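PDB 3O8O: 6-phosphofructokinase subunit beta from Saccharomyces cerevisiae, which catalyses the ATP-dependent phosphorylation of fructose 6-phosphate to fructose 1,6-bisphosphate, the first committing step of glycolysis. Local coordinates for residues S28-G33 / F57-V62; D115-E120 / K143-C148. All blocks are in the same frame, centred on the assembly; numbering follows the deposited sequence.

Followed from the N terminus, the chain closes two separate loops, one after the other, so that the contacts neither nest nor cross. Interaction 1 brings the turn beyond edge strand 54-57 back onto the end of helix 18-32, closing a loop of 23 residues that carries strand 35-39, helix 42-47 and most of strand 54-57. Interaction 2 opens later and closes 22 residues between helix 108-129 and the start of strand 146-151. Their centres are 23 Å apart and their nearest atoms about 11 Å. Both lie in what is inferred to be the N-terminal catalytic domain, on one mixed sheet: interaction 1 joins helix 18-32 to the loop after the edge strand, interaction 2 joins helix 108-129 to an inner strand.

Interaction 1. Residues S28-G33 / F57-V62; sequences SAIFKG and FHWEDV
His58 N, in the backbone that Ile30 CD1 packs against, donates to Asp61 OD2 at 2.6 Å with an N-H...O angle of 156°. The oxygen is approached on its anti side, 30° out of the carboxylate plane. Asp61 N in turn donates to His58 O, so main chain and side chain together close a turn at the short 3-10 segment. Ile30 CD1 lies against this turn, 3.7 Å from His58 C and 4.0 Å from Phe57 O, and it also reaches the backbone of Trp59. No hydrogen bond joins residues 28-33 to 57-62; the contact is van der Waals packing, with 189 Å² buried over both sides. The two branches of Ile30 divide the work. CG1 stands anti to the carbonyl carbon (chi1 -59°) and carries CD1 to the loop backbone, whereas CG2 approaches the edge of the indole near its plane, 3.9 Å from Trp59 CE3. Phe31 N comes near the same edge, 4.3 Å from Trp59 CZ3. Helix 18-32 is the connection of a beta-alpha-beta unit, linking the parallel neighbours 5-11 and 35-39, and the loop after antiparallel edge strand 54-57 folds back over its C-terminal end. That end is a Schellman motif with Gly33, at positive phi, as C-prime residue; its Gly33 N to Ile30 O bond is weak. Arg27 makes a cation-pi contact with the indole of Trp59, and its NE bonds Trp59 O. Contacts reach the inferred C-terminal regulatory domain too: the Phe31 ring stacks with His758, and Glu60 OE1 forms a salt bridge with Arg617.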
loop_
_atom_site.group_PDB
_atom_site.type_symbol
_atom_site.label_atom_id
_atom_site.label_comp_id
_atom_site.label_asym_id
_atom_site.label_seq_id
_atom_site.Cartn_x
_atom_site.Cartn_y
_atom_site.Cartn_z
ATOM N N SER B 28 10.788 -39.898 -6.018
ATOM C CA SER B 28 9.605 -40.707 -6.287
ATOM C C SER B 28 9.727 -42.042 -5.568
ATOM O O SER B 28 8.797 -42.501 -4.905
ATOM C CB SER B 28 9.465 -40.950 -7.790
ATOM O OG SER B 28 9.356 -39.738 -8.520
ATOM N N ALA B 29 10.884 -42.669 -5.709
ATOM C CA ALA B 29 11.121 -43.931 -5.041
ATOM C C ALA B 29 10.920 -43.747 -3.530
ATOM O O ALA B 29 10.057 -44.402 -2.943
ATOM C CB ALA B 29 12.550 -44.437 -5.338
ATOM N N ILE B 30 11.699 -42.853 -2.916
ATOM C CA ILE B 30 11.611 -42.627 -1.476
ATOM C C ILE B 30 10.209 -42.309 -1.033
ATOM O O ILE B 30 9.802 -42.679 0.075
ATOM C CB ILE B 30 12.507 -41.483 -0.991
ATOM C CG1 ILE B 30 13.971 -41.774 -1.335
ATOM C CG2 ILE B 30 12.381 -41.340 0.524
ATOM C CD1 ILE B 30 14.992 -40.797 -0.705
ATOM N N PHE B 31 9.474 -41.626 -1.900
ATOM C CA PHE B 31 8.095 -41.261 -1.607
ATOM C C PHE B 31 7.224 -42.515 -1.532
ATOM O O PHE B 31 6.437 -42.671 -0.594
ATOM C CB PHE B 31 7.560 -40.331 -2.691
ATOM C CG PHE B 31 6.181 -39.797 -2.411
ATOM C CD1 PHE B 31 5.970 -38.853 -1.404
ATOM C CD2 PHE B 31 5.088 -40.240 -3.161
ATOM C CE1 PHE B 31 4.697 -38.355 -1.150
ATOM C CE2 PHE B 31 3.800 -39.753 -2.919
ATOM C CZ PHE B 31 3.609 -38.805 -1.909
ATOM N N LYS B 32 7.375 -43.394 -2.527
ATOM C CA LYS B 32 6.630 -44.655 -2.610
ATOM C C LYS B 32 6.987 -45.616 -1.473
ATOM O O LYS B 32 6.284 -46.588 -1.243
ATOM N N GLY B 33 8.088 -45.347 -0.781
ATOM C CA GLY B 33 8.492 -46.205 0.315
ATOM C C GLY B 33 9.670 -47.112 0.022
ATOM O O GLY B 33 10.069 -47.899 0.880
ATOM N N PHE B 57 20.925 -43.453 -1.806
ATOM C CA PHE B 57 20.691 -42.026 -1.699
ATOM C C PHE B 57 19.526 -41.703 -0.803
ATOM O O PHE B 57 18.594 -42.502 -0.638
ATOM C CB PHE B 57 20.409 -41.446 -3.077
ATOM C CG PHE B 57 21.584 -40.754 -3.708
ATOM C CD1 PHE B 57 22.878 -41.187 -3.478
ATOM C CD2 PHE B 57 21.376 -39.675 -4.592
ATOM C CE1 PHE B 57 23.943 -40.559 -4.119
ATOM C CE2 PHE B 57 22.447 -39.046 -5.235
ATOM C CZ PHE B 57 23.722 -39.488 -4.997
ATOM N N HIS B 58 19.586 -40.505 -0.244
ATOM C CA HIS B 58 18.547 -40.017 0.634
ATOM C C HIS B 58 17.954 -38.740 0.079
ATOM O O HIS B 58 18.623 -37.995 -0.627
ATOM C CB HIS B 58 19.122 -39.790 2.021
ATOM C CG HIS B 58 19.615 -41.046 2.658
ATOM N ND1 HIS B 58 18.833 -42.177 2.767
ATOM C CD2 HIS B 58 20.825 -41.373 3.170
ATOM C CE1 HIS B 58 19.542 -43.149 3.313
ATOM N NE2 HIS B 58 20.754 -42.687 3.567
ATOM N N TRP B 59 16.689 -38.505 0.388
ATOM C CA TRP B 59 15.971 -37.329 -0.076
ATOM C C TRP B 59 16.845 -36.098 -0.316
ATOM O O TRP B 59 16.840 -35.530 -1.408
ATOM C CB TRP B 59 14.888 -36.990 0.933
ATOM C CG TRP B 59 13.869 -36.051 0.429
ATOM C CD1 TRP B 59 13.918 -34.688 0.441
ATOM C CD2 TRP B 59 12.635 -36.406 -0.171
ATOM N NE1 TRP B 59 12.782 -34.172 -0.120
ATOM C CE2 TRP B 59 11.973 -35.208 -0.504
ATOM C CE3 TRP B 59 12.021 -37.625 -0.463
ATOM C CZ2 TRP B 59 10.724 -35.193 -1.117
ATOM C CZ3 TRP B 59 10.784 -37.615 -1.074
ATOM C CH2 TRP B 59 10.144 -36.406 -1.396
ATOM N N GLU B 60 17.599 -35.687 0.695
ATOM C CA GLU B 60 18.440 -34.503 0.556
ATOM C C GLU B 60 19.602 -34.649 -0.443
ATOM O O GLU B 60 20.204 -33.660 -0.861
ATOM C CB GLU B 60 18.992 -34.104 1.935
ATOM C CG GLU B 60 19.445 -35.310 2.754
ATOM C CD GLU B 60 20.680 -35.046 3.603
ATOM O OE1 GLU B 60 20.575 -34.326 4.622
ATOM O OE2 GLU B 60 21.760 -35.573 3.240
ATOM N N ASP B 61 19.921 -35.866 -0.846
ATOM C CA ASP B 61 21.046 -36.037 -1.752
ATOM C C ASP B 61 20.912 -35.499 -3.180
ATOM O O ASP B 61 21.917 -35.220 -3.839
ATOM C CB ASP B 61 21.474 -37.502 -1.777
ATOM C CG ASP B 61 22.056 -37.950 -0.456
ATOM O OD1 ASP B 61 22.747 -37.147 0.210
ATOM O OD2 ASP B 61 21.820 -39.118 -0.091
ATOM N N VAL B 62 19.695 -35.362 -3.675
ATOM C CA VAL B 62 19.531 -34.814 -5.009
ATOM C C VAL B 62 19.080 -33.351 -4.925
ATOM O O VAL B 62 18.658 -32.754 -5.915
ATOM C CB VAL B 62 18.515 -35.609 -5.794
ATOM C CG1 VAL B 62 19.113 -36.926 -6.166
ATOM C CG2 VAL B 62 17.219 -35.776 -4.964
#

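Interaction 2. Residues D115-E120 / K143-C148; sequences DLFRSE and KHLNIC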
loop_
_atom_site.group_PDB
_atom_site.type_symbol
_atom_site.label_atom_id
_atom_site.label_comp_id
_atom_site.label_asym_id
_atom_site.label_seq_id
_atom_site.Cartn_x
_atom_site.Cartn_y
_atom_site.Cartn_z
ATOM N N ASP B 115 17.521 -54.246 -21.211
ATOM C CA ASP B 115 16.575 -55.325 -21.515
ATOM C C ASP B 115 17.305 -56.669 -21.587
ATOM O O ASP B 115 16.941 -57.610 -20.877
ATOM C CB ASP B 115 15.874 -55.075 -22.855
ATOM C CG ASP B 115 14.818 -56.123 -23.159
ATOM O OD1 ASP B 115 13.628 -55.890 -22.841
ATOM O OD2 ASP B 115 15.190 -57.190 -23.700
ATOM N N LEU B 116 18.323 -56.756 -22.449
ATOM C CA LEU B 116 19.094 -57.987 -22.578
ATOM C C LEU B 116 19.477 -58.462 -21.188
ATOM O O LEU B 116 19.249 -59.622 -20.831
ATOM N N PHE B 117 20.046 -57.551 -20.402
ATOM C CA PHE B 117 20.441 -57.859 -19.031
ATOM C C PHE B 117 19.262 -58.493 -18.302
ATOM O O PHE B 117 19.401 -59.535 -17.655
ATOM C CB PHE B 117 20.874 -56.582 -18.296
ATOM C CG PHE B 117 21.493 -56.837 -16.941
ATOM C CD1 PHE B 117 22.537 -57.741 -16.792
ATOM C CD2 PHE B 117 21.023 -56.178 -15.812
ATOM C CE1 PHE B 117 23.095 -57.988 -15.545
ATOM C CE2 PHE B 117 21.583 -56.423 -14.557
ATOM C CZ PHE B 117 22.617 -57.328 -14.426
ATOM N N ARG B 118 18.099 -57.863 -18.426
ATOM C CA ARG B 118 16.893 -58.354 -17.782
ATOM C C ARG B 118 16.613 -59.810 -18.151
ATOM O O ARG B 118 16.393 -60.660 -17.280
ATOM C CB ARG B 118 15.693 -57.494 -18.180
ATOM C CG ARG B 118 14.508 -57.693 -17.270
ATOM C CD ARG B 118 13.225 -57.171 -17.880
ATOM N NE ARG B 118 12.073 -57.510 -17.041
ATOM C CZ ARG B 118 10.803 -57.309 -17.383
ATOM N NH1 ARG B 118 10.500 -56.761 -18.554
ATOM N NH2 ARG B 118 9.832 -57.676 -16.556
ATOM N N SER B 119 16.617 -60.098 -19.444
ATOM C CA SER B 119 16.353 -61.454 -19.909
ATOM C C SER B 119 17.433 -62.430 -19.438
ATOM O O SER B 119 17.147 -63.558 -19.017
ATOM C CB SER B 119 16.250 -61.458 -21.433
ATOM O OG SER B 119 15.132 -60.679 -21.850
ATOM N N GLU B 120 18.675 -61.978 -19.499
ATOM C CA GLU B 120 19.805 -62.788 -19.076
ATOM C C GLU B 120 19.901 -62.899 -17.544
ATOM O O GLU B 120 20.728 -63.632 -17.022
ATOM C CB GLU B 120 21.078 -62.172 -19.645
ATOM C CG GLU B 120 22.327 -62.970 -19.430
ATOM C CD GLU B 120 23.532 -62.281 -20.038
ATOM O OE1 GLU B 120 24.625 -62.893 -20.080
ATOM O OE2 GLU B 120 23.383 -61.114 -20.476
ATOM N N LYS B 143 14.713 -63.227 -7.865
ATOM C CA LYS B 143 15.063 -63.987 -9.055
ATOM C C LYS B 143 14.637 -63.279 -10.346
ATOM O O LYS B 143 14.849 -63.792 -11.449
ATOM N N HIS B 144 14.053 -62.091 -10.208
ATOM C CA HIS B 144 13.610 -61.328 -11.371
ATOM C C HIS B 144 14.077 -59.896 -11.359
ATOM O O HIS B 144 14.031 -59.230 -10.318
ATOM C CB HIS B 144 12.090 -61.311 -11.460
ATOM C CG HIS B 144 11.502 -62.655 -11.695
ATOM N ND1 HIS B 144 11.832 -63.420 -12.792
ATOM C CD2 HIS B 144 10.647 -63.396 -10.954
ATOM C CE1 HIS B 144 11.208 -64.581 -12.715
ATOM N NE2 HIS B 144 10.482 -64.591 -11.608
ATOM N N LEU B 145 14.510 -59.420 -12.525
ATOM C CA LEU B 145 14.949 -58.036 -12.651
ATOM C C LEU B 145 13.867 -57.195 -13.324
ATOM O O LEU B 145 13.375 -57.529 -14.406
ATOM C CB LEU B 145 16.237 -57.938 -13.471
ATOM C CG LEU B 145 16.781 -56.512 -13.557
ATOM C CD1 LEU B 145 17.157 -56.025 -12.154
ATOM C CD2 LEU B 145 17.989 -56.481 -14.484
ATOM N N ASN B 146 13.478 -56.114 -12.669
ATOM C CA ASN B 146 12.484 -55.231 -13.256
ATOM C C ASN B 146 13.219 -53.960 -13.692
ATOM O O ASN B 146 13.982 -53.366 -12.920
ATOM C CB ASN B 146 11.394 -54.859 -12.245
ATOM C CG ASN B 146 10.714 -56.072 -11.630
ATOM O OD1 ASN B 146 11.308 -56.792 -10.818
ATOM N ND2 ASN B 146 9.457 -56.301 -12.012
ATOM N N ILE B 147 13.004 -53.549 -14.935
ATOM C CA ILE B 147 13.656 -52.342 -15.414
ATOM C C ILE B 147 12.679 -51.442 -16.137
ATOM O O ILE B 147 11.549 -51.843 -16.441
ATOM C CB ILE B 147 14.795 -52.653 -16.387
ATOM C CG1 ILE B 147 14.213 -53.031 -17.758
ATOM C CG2 ILE B 147 15.682 -53.731 -15.783
ATOM C CD1 ILE B 147 15.281 -53.238 -18.845
ATOM N N CYS B 148 13.124 -50.210 -16.368
ATOM C CA CYS B 148 12.347 -49.226 -17.100
ATOM C C CYS B 148 13.312 -48.269 -17.737
ATOM O O CYS B 148 14.359 -47.936 -17.175
ATOM C CB CYS B 148 11.390 -48.445 -16.222
ATOM S SG CYS B 148 10.300 -47.430 -17.249
#
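Helix 115-120 runs almost antiparallel to strand 146-148, with an axis angle of 171° and a closest approach of 8.9 Å; the CA atoms of Arg118 and Leu145 are nearest, 5.5 Å apart. Arg118 spans from the helix to the residue just before the strand. With CG anti to the backbone N (chi1 -164°) and the chain extended to NE, the side chain reaches the carbonyl of Leu145, where NE donates to O at 2.9 Å. The bond is bent, 139° at the hydrogen, and the oxygen lies near the guanidinium edge though tilted from its plane. Arg118 NH1 continues to Thr321 O and Ser323 OG. An alanine here would probably leave the Leu145 carbonyl without this donor and Thr321 O without its NH1 partner. Beside the bond, Leu145 CD2 lies 3.3 Å from Phe117 CD2, the side chains crossing at about a right angle, and Ile147 CD1 rests against the backbone at Asp115. Asp115 OD1 bonds Ser323 OG. Helix 108-129, which starts at Asp108, predicted to bind magnesium, packs on strand 146-151, which follows after helix 136-141, as in a beta-alpha-beta crossover between parallel neighbours 101-106 and 146-151.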